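Local structure of projannalysin (Methanocaldococcus jannaschii, 4JIX) at residues L65-L70 and N89-Y94. The protein is the zymogen of a minimal, soluble zinc metallopeptidase of the gluzincin type and, once activated, probably hydrolyses peptide bonds. The protein carries 1 engineered substitution. Sequence-based numbering, arbitrary orientation.
Sequences LHYIIL and NELRNY
Leu91 reaches Leu70 and Tyr67 of helix 62-78 with its two methyls. CD1 lies 4.1 Å from CD2 of Leu70, and the same methyl comes within 4.3 Å of CE1 on the Tyr67 ring, which it approaches obliquely. CD2 reaches instead toward the hydroxyl end of Tyr67, itself hydrogen-bonded to Glu104 of helix 97-111. With CG anti to the backbone N (chi1 -178°), the leucine carries its branched end across to the neighbouring helix, and a forked aliphatic residue suits a place where it must touch a second leucine and a tyrosine at once.

Helix 62-78 carries the HExxH motif of zincin peptidases: His71, directly after Leu70, and His75 bind the zinc ion together with His83. Helix 85-91 follows that third ligand, so the packing described here joins the stretch just beyond the metal site to the turn of the active-site helix that leads into the motif.

Three residues on, the bond from Tyr94 N to Leu91 O (2.9 Å) helps set the turn that brings the tyrosine over Leu70. CD1 of Leu70 sits 3.7 Å from the centroid of the Tyr94 ring and 7° off the normal, a CH-pi contact almost exactly over the middle of one face, while CD2 rests 3.7 Å from CG at the root of the ring. A broad aromatic surface can receive both methyls, and its phenol still reaches a polar partner, for Tyr94 OH is hydrogen-bonded to Ser22 OG. An alanine here would keep CB near Leu70 CD2 but is likely to strip CD1 of its aromatic cover and leave Ser22 without this hydrogen-bonding mate.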
# COMPACT_ATOMS: atom_id res chain seq x y z
N LEU A 65 -1.26 -7.94 7.70
CA LEU A 65 -1.68 -9.17 7.00
C LEU A 65 -3.14 -9.50 7.29
O LEU A 65 -3.86 -9.89 6.38
CB LEU A 65 -0.79 -10.36 7.40
CG LEU A 65 0.68 -10.28 6.96
CD1 LEU A 65 1.48 -11.43 7.55
CD2 LEU A 65 0.82 -10.24 5.42
N HIS A 66 -3.58 -9.35 8.56
CA HIS A 66 -4.96 -9.59 8.99
C HIS A 66 -5.93 -8.67 8.22
O HIS A 66 -6.96 -9.14 7.74
CB HIS A 66 -5.10 -9.36 10.51
CG HIS A 66 -6.51 -9.40 11.00
ND1 HIS A 66 -7.29 -8.26 11.05
CD2 HIS A 66 -7.25 -10.45 11.42
CE1 HIS A 66 -8.47 -8.64 11.52
NE2 HIS A 66 -8.50 -9.96 11.75
N TYR A 67 -5.61 -7.38 8.13
CA TYR A 67 -6.44 -6.38 7.45
C TYR A 67 -6.60 -6.69 5.96
O TYR A 67 -7.71 -6.55 5.42
CB TYR A 67 -5.84 -4.96 7.61
CG TYR A 67 -6.75 -3.88 7.07
CD1 TYR A 67 -7.74 -3.31 7.87
CD2 TYR A 67 -6.66 -3.45 5.75
CE1 TYR A 67 -8.61 -2.34 7.37
CE2 TYR A 67 -7.52 -2.48 5.24
CZ TYR A 67 -8.49 -1.92 6.06
OH TYR A 67 -9.35 -0.97 5.56
N ILE A 68 -5.50 -7.07 5.29
CA ILE A 68 -5.43 -7.39 3.86
C ILE A 68 -6.31 -8.63 3.57
O ILE A 68 -7.11 -8.60 2.64
CB ILE A 68 -3.94 -7.61 3.44
CG1 ILE A 68 -3.16 -6.27 3.38
CG2 ILE A 68 -3.81 -8.38 2.12
CD1 ILE A 68 -1.56 -6.48 3.43
N ILE A 69 -6.13 -9.71 4.36
CA ILE A 69 -6.88 -10.96 4.20
C ILE A 69 -8.36 -10.69 4.51
O ILE A 69 -9.21 -11.20 3.78
CB ILE A 69 -6.29 -12.09 5.08
CG1 ILE A 69 -4.86 -12.47 4.62
CG2 ILE A 69 -7.20 -13.34 5.08
CD1 ILE A 69 -4.00 -13.20 5.71
N LEU A 70 -8.66 -9.92 5.58
CA LEU A 70 -10.02 -9.54 5.96
C LEU A 70 -10.72 -8.84 4.78
O LEU A 70 -11.87 -9.16 4.50
CB LEU A 70 -10.03 -8.61 7.18
CG LEU A 70 -11.40 -8.12 7.70
CD1 LEU A 70 -12.26 -9.27 8.28
CD2 LEU A 70 -11.22 -7.01 8.75
N ASN A 89 -20.61 -2.65 6.14
CA ASN A 89 -21.30 -3.28 7.28
C ASN A 89 -20.46 -4.39 7.92
O ASN A 89 -20.41 -4.47 9.15
CB ASN A 89 -22.68 -3.83 6.88
CG ASN A 89 -23.73 -2.78 6.58
OD1 ASN A 89 -24.77 -3.09 5.99
ND2 ASN A 89 -23.48 -1.52 6.93
N GLU A 90 -19.80 -5.24 7.11
CA GLU A 90 -18.95 -6.33 7.62
C GLU A 90 -17.66 -5.78 8.21
O GLU A 90 -17.26 -6.21 9.29
CB GLU A 90 -18.61 -7.36 6.54
CG GLU A 90 -19.81 -8.08 5.93
CD GLU A 90 -20.60 -9.00 6.84
OE1 GLU A 90 -20.02 -9.53 7.82
OE2 GLU A 90 -21.79 -9.22 6.54
N LEU A 91 -17.02 -4.84 7.51
CA LEU A 91 -15.77 -4.22 7.93
C LEU A 91 -15.91 -3.48 9.26
O LEU A 91 -15.00 -3.55 10.09
CB LEU A 91 -15.27 -3.27 6.83
CG LEU A 91 -13.93 -2.55 7.05
CD1 LEU A 91 -12.79 -3.54 7.31
CD2 LEU A 91 -13.60 -1.67 5.84
N ARG A 92 -17.06 -2.81 9.49
CA ARG A 92 -17.31 -2.03 10.71
C ARG A 92 -17.40 -2.88 11.98
O ARG A 92 -17.27 -2.32 13.07
CB ARG A 92 -18.56 -1.14 10.58
CG ARG A 92 -18.34 0.10 9.70
CD ARG A 92 -17.14 0.96 10.12
NE ARG A 92 -16.77 1.86 9.03
CZ ARG A 92 -15.71 1.71 8.25
NH1 ARG A 92 -14.84 0.74 8.47
NH2 ARG A 92 -15.49 2.57 7.26
N ASN A 93 -17.57 -4.21 11.85
CA ASN A 93 -17.58 -5.13 12.99
C ASN A 93 -16.14 -5.36 13.47
O ASN A 93 -15.93 -5.93 14.54
CB ASN A 93 -18.24 -6.47 12.61
CG ASN A 93 -19.72 -6.40 12.36
OD1 ASN A 93 -20.47 -5.66 13.02
ND2 ASN A 93 -20.20 -7.21 11.44
N TYR A 94 -15.15 -4.91 12.68
CA TYR A 94 -13.73 -5.07 12.97
C TYR A 94 -13.04 -3.75 13.24
O TYR A 94 -12.27 -3.66 14.18
CB TYR A 94 -13.03 -5.79 11.80
CG TYR A 94 -13.53 -7.20 11.59
CD1 TYR A 94 -12.92 -8.27 12.23
CD2 TYR A 94 -14.67 -7.44 10.82
CE1 TYR A 94 -13.42 -9.57 12.08
CE2 TYR A 94 -15.18 -8.73 10.69
CZ TYR A 94 -14.55 -9.80 11.31
OH TYR A 94 -15.04 -11.07 11.16